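Local coordinates for protein probable chitinase A (Chromobacterium violaceum, PDB 4TX8) that probably hydrolyses internal glycosidic bonds of chitin as a family 18 glycoside hydrolase and probably also binds the polymer through a carbohydrate-binding module, at residues G264-G269 and G298-Y303; S233-A238 and L276-G281; S312-V317 and G380-A385. All blocks are in the same frame, centred on the assembly; numbering follows the deposited sequence.

Contact 1 (G264-G269 and G298-Y303)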
loop_
_atom_site.group_PDB
_atom_site.type_symbol
_atom_site.label_atom_id
_atom_site.label_comp_id
_atom_site.label_asym_id
_atom_site.label_seq_id
_atom_site.Cartn_x
_atom_site.Cartn_y
_atom_site.Cartn_z
ATOM N N GLY A 264 -3.317 3.535 19.756
ATOM C CA GLY A 264 -2.681 3.327 21.046
ATOM C C GLY A 264 -2.629 4.566 21.920
ATOM O O GLY A 264 -2.531 4.469 23.145
ATOM N N PHE A 265 -2.684 5.735 21.290
ATOM C CA PHE A 265 -2.699 7.006 22.012
ATOM C C PHE A 265 -3.922 7.097 22.911
ATOM O O PHE A 265 -3.879 7.675 23.992
ATOM C CB PHE A 265 -2.676 8.175 21.021
ATOM C CG PHE A 265 -2.833 9.532 21.661
ATOM C CD1 PHE A 265 -2.025 9.915 22.720
ATOM C CD2 PHE A 265 -3.768 10.436 21.179
ATOM C CE1 PHE A 265 -2.164 11.168 23.304
ATOM C CE2 PHE A 265 -3.910 11.689 21.754
ATOM C CZ PHE A 265 -3.105 12.056 22.820
ATOM N N VAL A 266 -5.005 6.481 22.459
ATOM C CA VAL A 266 -6.316 6.660 23.056
ATOM C C VAL A 266 -6.797 5.396 23.781
ATOM O O VAL A 266 -7.571 5.473 24.738
ATOM C CB VAL A 266 -7.324 7.096 21.958
ATOM C CG1 VAL A 266 -8.473 6.112 21.805
ATOM C CG2 VAL A 266 -7.805 8.509 22.213
ATOM N N ALA A 267 -6.316 4.239 23.335
ATOM C CA ALA A 267 -6.661 2.958 23.952
ATOM C C ALA A 267 -5.556 1.929 23.713
ATOM O O ALA A 267 -5.001 1.849 22.619
ATOM C CB ALA A 267 -7.993 2.443 23.411
ATOM N N TYR A 268 -5.232 1.150 24.741
ATOM C CA TYR A 268 -4.219 0.104 24.609
ATOM C C TYR A 268 -4.760 -1.231 25.111
ATOM O O TYR A 268 -4.812 -1.479 26.315
ATOM C CB TYR A 268 -2.940 0.482 25.363
ATOM C CG TYR A 268 -1.733 -0.334 24.952
ATOM C CD1 TYR A 268 -1.167 -0.180 23.693
ATOM C CD2 TYR A 268 -1.162 -1.260 25.819
ATOM C CE1 TYR A 268 -0.066 -0.924 23.305
ATOM C CE2 TYR A 268 -0.057 -2.010 25.439
ATOM C CZ TYR A 268 0.486 -1.837 24.180
ATOM O OH TYR A 268 1.581 -2.575 23.790
ATOM N N GLY A 269 -5.162 -2.083 24.173
ATOM C CA GLY A 269 -5.774 -3.361 24.488
ATOM C C GLY A 269 -6.440 -3.918 23.244
ATOM O O GLY A 269 -6.872 -3.159 22.378
ATOM N N GLY A 298 -12.592 8.193 11.788
ATOM C CA GLY A 298 -11.682 9.283 12.085
ATOM C C GLY A 298 -10.544 8.906 13.008
ATOM O O GLY A 298 -10.443 7.767 13.462
ATOM N N LEU A 299 -9.691 9.880 13.298
ATOM C CA LEU A 299 -8.473 9.636 14.058
ATOM C C LEU A 299 -8.280 10.661 15.167
ATOM O O LEU A 299 -8.299 11.865 14.917
ATOM C CB LEU A 299 -7.266 9.653 13.123
ATOM C CG LEU A 299 -5.894 9.448 13.763
ATOM C CD1 LEU A 299 -5.784 8.048 14.337
ATOM C CD2 LEU A 299 -4.797 9.703 12.743
ATOM N N TYR A 300 -8.085 10.184 16.393
ATOM C CA TYR A 300 -7.847 11.081 17.519
ATOM C C TYR A 300 -6.349 11.329 17.686
ATOM O O TYR A 300 -5.582 10.406 17.970
ATOM C CB TYR A 300 -8.445 10.511 18.808
ATOM C CG TYR A 300 -8.461 11.486 19.975
ATOM C CD1 TYR A 300 -7.309 11.746 20.713
ATOM C CD2 TYR A 300 -9.630 12.139 20.343
ATOM C CE1 TYR A 300 -7.319 12.630 21.778
ATOM C CE2 TYR A 300 -9.649 13.029 21.411
ATOM C CZ TYR A 300 -8.490 13.269 22.123
ATOM O OH TYR A 300 -8.497 14.147 23.186
ATOM N N THR A 301 -5.943 12.581 17.506
ATOM C CA THR A 301 -4.538 12.962 17.612
ATOM C C THR A 301 -4.362 14.026 18.692
ATOM O O THR A 301 -5.340 14.629 19.133
ATOM C CB THR A 301 -3.997 13.505 16.272
ATOM O OG1 THR A 301 -4.430 14.859 16.092
ATOM C CG2 THR A 301 -4.478 12.647 15.110
ATOM N N PRO A 302 -3.114 14.256 19.132
ATOM C CA PRO A 302 -2.909 15.340 20.098
ATOM C C PRO A 302 -2.887 16.734 19.470
ATOM O O PRO A 302 -2.577 17.696 20.165
ATOM C CB PRO A 302 -1.543 15.009 20.709
ATOM C CG PRO A 302 -0.845 14.213 19.670
ATOM C CD PRO A 302 -1.912 13.417 18.976
ATOM N N TYR A 303 -3.225 16.852 18.190
ATOM C CA TYR A 303 -3.056 18.126 17.497
ATOM C C TYR A 303 -4.369 18.869 17.272
ATOM O O TYR A 303 -4.391 19.926 16.644
ATOM C CB TYR A 303 -2.336 17.896 16.170
ATOM C CG TYR A 303 -1.168 16.950 16.316
ATOM C CD1 TYR A 303 -0.092 17.268 17.138
ATOM C CD2 TYR A 303 -1.149 15.732 15.652
ATOM C CE1 TYR A 303 0.973 16.401 17.285
ATOM C CE2 TYR A 303 -0.088 14.860 15.791
ATOM C CZ TYR A 303 0.970 15.198 16.607
ATOM O OH TYR A 303 2.025 14.327 16.745
#

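Contact 2 (S233-A238 and L276-G281)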
loop_
_atom_site.group_PDB
_atom_site.type_symbol
_atom_site.label_atom_id
_atom_site.label_comp_id
_atom_site.label_asym_id
_atom_site.label_seq_id
_atom_site.Cartn_x
_atom_site.Cartn_y
_atom_site.Cartn_z
ATOM N N SER A 233 5.841 -10.564 19.555
ATOM C CA SER A 233 7.275 -10.779 19.739
ATOM C C SER A 233 7.865 -11.648 18.636
ATOM O O SER A 233 8.954 -11.372 18.132
ATOM C CB SER A 233 7.557 -11.424 21.098
ATOM O OG SER A 233 7.237 -10.545 22.156
ATOM N N ASN A 234 7.146 -12.703 18.267
ATOM C CA ASN A 234 7.660 -13.663 17.300
ATOM C C ASN A 234 7.796 -13.082 15.897
ATOM O O ASN A 234 8.679 -13.484 15.144
ATOM C CB ASN A 234 6.772 -14.906 17.266
ATOM C CG ASN A 234 6.818 -15.691 18.564
ATOM O OD1 ASN A 234 7.752 -15.548 19.355
ATOM N ND2 ASN A 234 5.812 -16.528 18.786
ATOM N N LEU A 235 6.930 -12.135 15.547
ATOM C CA LEU A 235 6.987 -11.517 14.226
ATOM C C LEU A 235 8.252 -10.676 14.071
ATOM O O LEU A 235 8.917 -10.731 13.040
ATOM C CB LEU A 235 5.743 -10.658 13.975
ATOM C CG LEU A 235 5.647 -9.951 12.620
ATOM C CD1 LEU A 235 5.772 -10.945 11.475
ATOM C CD2 LEU A 235 4.343 -9.166 12.509
ATOM N N VAL A 236 8.581 -9.903 15.102
ATOM C CA VAL A 236 9.798 -9.096 15.095
ATOM C C VAL A 236 11.032 -9.984 14.969
ATOM O O VAL A 236 11.938 -9.705 14.183
ATOM C CB VAL A 236 9.914 -8.237 16.368
ATOM C CG1 VAL A 236 11.286 -7.582 16.451
ATOM C CG2 VAL A 236 8.814 -7.187 16.399
ATOM N N SER A 237 11.054 -11.061 15.745
ATOM C CA SER A 237 12.155 -12.016 15.705
ATOM C C SER A 237 12.263 -12.668 14.331
ATOM O O SER A 237 13.360 -12.845 13.803
ATOM C CB SER A 237 11.974 -13.083 16.786
ATOM O OG SER A 237 13.013 -14.043 16.734
ATOM N N ALA A 238 11.117 -13.014 13.756
ATOM C CA ALA A 238 11.077 -13.674 12.455
ATOM C C ALA A 238 11.619 -12.772 11.350
ATOM O O ALA A 238 12.411 -13.211 10.516
ATOM C CB ALA A 238 9.661 -14.113 12.129
ATOM N N LEU A 276 2.362 -1.338 17.929
ATOM C CA LEU A 276 3.432 -0.427 18.339
ATOM C C LEU A 276 4.734 -1.129 18.772
ATOM O O LEU A 276 5.818 -0.677 18.403
ATOM C CB LEU A 276 2.934 0.501 19.454
ATOM C CG LEU A 276 1.796 1.456 19.063
ATOM C CD1 LEU A 276 1.243 2.177 20.281
ATOM C CD2 LEU A 276 2.248 2.461 18.011
ATOM N N PRO A 277 4.652 -2.229 19.547
ATOM C CA PRO A 277 5.939 -2.874 19.840
ATOM C C PRO A 277 6.559 -3.574 18.625
ATOM O O PRO A 277 7.769 -3.789 18.606
ATOM C CB PRO A 277 5.589 -3.887 20.939
ATOM C CG PRO A 277 4.123 -4.080 20.846
ATOM C CD PRO A 277 3.556 -2.791 20.359
ATOM N N ILE A 278 5.750 -3.911 17.625
ATOM C CA ILE A 278 6.276 -4.489 16.390
ATOM C C ILE A 278 7.094 -3.445 15.629
ATOM O O ILE A 278 8.210 -3.717 15.183
ATOM C CB ILE A 278 5.149 -5.029 15.486
ATOM C CG1 ILE A 278 4.392 -6.155 16.195
ATOM C CG2 ILE A 278 5.711 -5.516 14.155
ATOM C CD1 ILE A 278 3.175 -6.652 15.437
ATOM N N ILE A 279 6.528 -2.249 15.493
ATOM C CA ILE A 279 7.233 -1.119 14.898
ATOM C C ILE A 279 8.502 -0.794 15.677
ATOM O O ILE A 279 9.570 -0.597 15.094
ATOM C CB ILE A 279 6.346 0.141 14.856
ATOM C CG1 ILE A 279 5.081 -0.119 14.037
ATOM C CG2 ILE A 279 7.123 1.324 14.293
ATOM C CD1 ILE A 279 4.011 0.942 14.221
ATOM N N ASP A 280 8.378 -0.742 16.999
ATOM C CA ASP A 280 9.499 -0.372 17.856
ATOM C C ASP A 280 10.635 -1.384 17.739
ATOM O O ASP A 280 11.800 -1.008 17.624
ATOM C CB ASP A 280 9.045 -0.251 19.313
ATOM C CG ASP A 280 10.167 0.180 20.237
ATOM O OD1 ASP A 280 10.920 1.111 19.873
ATOM O OD2 ASP A 280 10.301 -0.419 21.325
ATOM N N GLY A 281 10.287 -2.667 17.753
ATOM C CA GLY A 281 11.272 -3.727 17.645
ATOM C C GLY A 281 11.987 -3.779 16.306
ATOM O O GLY A 281 13.106 -4.274 16.221
#

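Contact 3 (S312-V317 and G380-A385)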
loop_
_atom_site.group_PDB
_atom_site.type_symbol
_atom_site.label_atom_id
_atom_site.label_comp_id
_atom_site.label_asym_id
_atom_site.label_seq_id
_atom_site.Cartn_x
_atom_site.Cartn_y
_atom_site.Cartn_z
ATOM N N SER A 312 -9.790 13.601 5.279
ATOM C CA SER A 312 -9.197 14.934 5.324
ATOM C C SER A 312 -7.675 14.871 5.248
ATOM O O SER A 312 -7.056 13.880 5.640
ATOM C CB SER A 312 -9.621 15.683 6.593
ATOM O OG SER A 312 -8.901 15.223 7.723
ATOM N N ALA A 313 -7.091 15.940 4.719
ATOM C CA ALA A 313 -5.653 16.137 4.704
ATOM C C ALA A 313 -5.109 16.208 6.121
ATOM O O ALA A 313 -4.036 15.684 6.405
ATOM C CB ALA A 313 -5.305 17.398 3.942
ATOM N N ASP A 314 -5.854 16.868 7.005
ATOM C CA ASP A 314 -5.475 16.972 8.409
ATOM C C ASP A 314 -5.214 15.599 9.033
ATOM O O ASP A 314 -4.227 15.417 9.759
ATOM C CB ASP A 314 -6.557 17.702 9.207
ATOM C CG ASP A 314 -6.414 19.220 9.161
ATOM O OD1 ASP A 314 -5.327 19.728 8.801
ATOM O OD2 ASP A 314 -7.402 19.904 9.508
ATOM N N MET A 315 -6.089 14.635 8.749
ATOM C CA MET A 315 -5.922 13.288 9.292
ATOM C C MET A 315 -4.649 12.646 8.762
ATOM O O MET A 315 -3.921 11.983 9.495
ATOM C CB MET A 315 -7.138 12.416 8.962
ATOM C CG MET A 315 -7.031 10.961 9.417
ATOM S SD MET A 315 -8.552 10.023 9.319
ATOM C CE MET A 315 -7.999 8.396 9.760
ATOM N N LEU A 316 -4.380 12.858 7.482
ATOM C CA LEU A 316 -3.166 12.330 6.878
ATOM C C LEU A 316 -1.937 12.988 7.500
ATOM O O LEU A 316 -0.961 12.319 7.833
ATOM C CB LEU A 316 -3.171 12.544 5.366
ATOM C CG LEU A 316 -4.347 11.933 4.604
ATOM C CD1 LEU A 316 -4.198 12.200 3.116
ATOM C CD2 LEU A 316 -4.460 10.439 4.880
ATOM N N VAL A 317 -1.996 14.305 7.663
ATOM C CA VAL A 317 -0.893 15.043 8.264
ATOM C C VAL A 317 -0.744 14.654 9.732
ATOM O O VAL A 317 0.366 14.408 10.210
ATOM C CB VAL A 317 -1.097 16.567 8.142
ATOM C CG1 VAL A 317 0.007 17.320 8.877
ATOM C CG2 VAL A 317 -1.137 16.978 6.677
ATOM N N GLY A 380 -3.825 22.723 6.838
ATOM C CA GLY A 380 -5.128 23.012 7.403
ATOM C C GLY A 380 -4.979 23.434 8.850
ATOM O O GLY A 380 -4.125 24.255 9.176
ATOM N N SER A 381 -5.802 22.868 9.726
ATOM C CA SER A 381 -5.735 23.206 11.143
ATOM C C SER A 381 -4.652 22.392 11.848
ATOM O O SER A 381 -4.351 22.620 13.020
ATOM C CB SER A 381 -7.093 22.984 11.813
ATOM O OG SER A 381 -7.568 21.670 11.580
ATOM N N VAL A 382 -4.066 21.447 11.121
ATOM C CA VAL A 382 -2.999 20.612 11.659
ATOM C C VAL A 382 -1.681 20.904 10.946
ATOM O O VAL A 382 -1.574 20.755 9.728
ATOM C CB VAL A 382 -3.339 19.112 11.535
ATOM C CG1 VAL A 382 -2.163 18.254 11.979
ATOM C CG2 VAL A 382 -4.583 18.785 12.350
ATOM N N LYS A 383 -0.683 21.319 11.719
ATOM C CA LYS A 383 0.591 21.775 11.173
ATOM C C LYS A 383 1.765 21.079 11.853
ATOM O O LYS A 383 1.813 21.002 13.080
ATOM C CB LYS A 383 0.719 23.292 11.343
ATOM C CG LYS A 383 1.263 24.031 10.134
ATOM C CD LYS A 383 1.666 25.451 10.503
ATOM C CE LYS A 383 1.797 26.333 9.271
ATOM N NZ LYS A 383 2.366 27.674 9.598
ATOM N N PRO A 384 2.719 20.569 11.060
ATOM C CA PRO A 384 3.941 19.989 11.630
ATOM C C PRO A 384 4.730 21.028 12.421
ATOM O O PRO A 384 4.650 22.216 12.105
ATOM C CB PRO A 384 4.728 19.530 10.397
ATOM C CG PRO A 384 3.722 19.422 9.310
ATOM C CD PRO A 384 2.690 20.467 9.592
ATOM N N ALA A 385 5.467 20.591 13.438
ATOM C CA ALA A 385 6.295 21.503 14.222
ATOM C C ALA A 385 7.391 22.085 13.339
ATOM O O ALA A 385 7.619 23.295 13.319
ATOM C CB ALA A 385 6.893 20.791 15.421
HETATM O O HOH W 1 -2.756 20.003 6.993
#

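Contact 1 (G264-G269 and G298-Y303)
Thr301, whose backbone carbonyl carbon lies 3.9 Å from Phe265 CE2, closes an ST turn within its own loop: the backbone N of Tyr303 donates to Thr301 OG1 over 3.1 Å, with an N-H...O angle of 160°. Threonine suits the place because its hydroxyl fixes the bend while its CB points away from Phe265. Across the contact the packing is apolar. Phe265 holds CG anti to the backbone N (chi1 174°), which carries the ring to Tyr300, and the closest carbons are Phe265 CE2 and Tyr300 CE1 at 3.5 Å. The rings meet rim to rim, centroids 5.8 Å apart and planes inclined at 34°, with Phe265 CE2 near the plane of the tyrosine at its edge. The two loops follow strands 251-254 and 288-292, neighbours in the (βα)8 barrel of the GH18 family, and they touch at the surface of the protein. Val266 approaches Tyr300 at about a right angle, Val266 CG2 lying 3.6 Å from Tyr300 CD1. Pro302, rigid and apolar, brings CD to 3.8 Å from Phe265 CE2. Elsewhere the phenylalanine ring packs on Met322 of helix 313-325 and on Phe327 and Pro328 of strand 326-328.

Contact 2 (S233-A238 and L276-G281)
Val236 straddles one turn of the facing helix, sending its two methyls to different parts of it. CG1, anti to the backbone N (chi1 171°), heads for the last residue of helix 276-281 and lies 3.8 Å from Gly281 O. CG2 leans against the middle of that helix, 3.7 Å from Ile278 CA, and more loosely against Ile278 CG2. A short, branched residue suits this place, since the two backbones come near each other here, with the CA atoms of Val236 and Ile278 5.9 Å apart. Gly281, with no side chain, gives Val236 CG1 room to lie against its backbone; its oxygen accepts a hydrogen bond from Lys240 NZ. Deeper in, Leu235 and Ile278 cross obliquely. Ile278 CG1 stands beside its backbone N and the chain continues extended (chi2 174°), so that CD1 reaches Leu235 CD2 at 4.0 Å. Both are buried, and their long aliphatic side chains suit an apolar seam between the helices. Val232, one turn before Val236, extends the same seam onto Pro277 and Ile278. The axes of the two segments approach to 9.2 Å and run nearly parallel, crossing at -24°. Such side-by-side packing of helices that follow successive parallel strands, here 214-218 and 251-254, is typical of the outer layer of a (βα)8 barrel.

Contact 3 (S312-V317 and G380-A385)
Asp314 turns its carboxylate beside its own backbone N (chi1 -85°), out from the first turn of helix 313-325 toward the loop, while Ser381 folds OG in between its backbone N and carbonyl carbon (chi1 54°); the two groups meet with Ser381 OG donating to Asp314 OD2 at 2.7 Å. A weak bond from Ser381 N, 3.4 Å long, reaches the same OD2. The other oxygen, OD1, accepts from Val382 N at 3.2 Å, the donor standing well above the carboxylate plane, 55° out of it. A water also donates to OD1; it accepts from Gly380 N at 2.9 Å and donates to Val382 O. Both carboxylate oxygens thus hold the loop, which explains an aspartate here: its short acid reaches two successive backbone NH groups. Ser312, the N-cap, accepts from Met315 N at OG (3.1 Å) and so helps define the helix start. One turn further on the contact becomes apolar. Val317 and Val382 lie alongside each other, pointing opposite ways, their CG1 atoms 3.9 Å apart, and Pro384 CD lies beside Val317 CG1. The loop 380-385, following the Cys372-Cys379 disulfide, thereby covers one flank of helix 313-325, whose Val317 packs on Leu373 and Leu316 on Ala369 of helix 363-375, while Leu316 reaches Phe347 and Val349 of strand 345-350.

All three contacts tie together outer elements of the GH18 (βα)8 barrel. Contacts 1 and 2 interlock along the chain, in the order 233-238, 264-269, 276-281, 298-303; their centres are about 20 Å apart, and they touch where Tyr268 meets Pro277 and Gly264 meets Leu276. Contact 3 follows in series, about 15 Å from contact 1 between centres, joined to it by Leu299 against Met315 and Tyr303 against Val382. Contacts 2 and 3 are separate, with about 14 Å between nearest atoms. Contact 1 thus lies between the other two, and the packing runs continuously from helix 230-246 to helix 313-325, by way of the loops that follow strands 251-254 and 288-292.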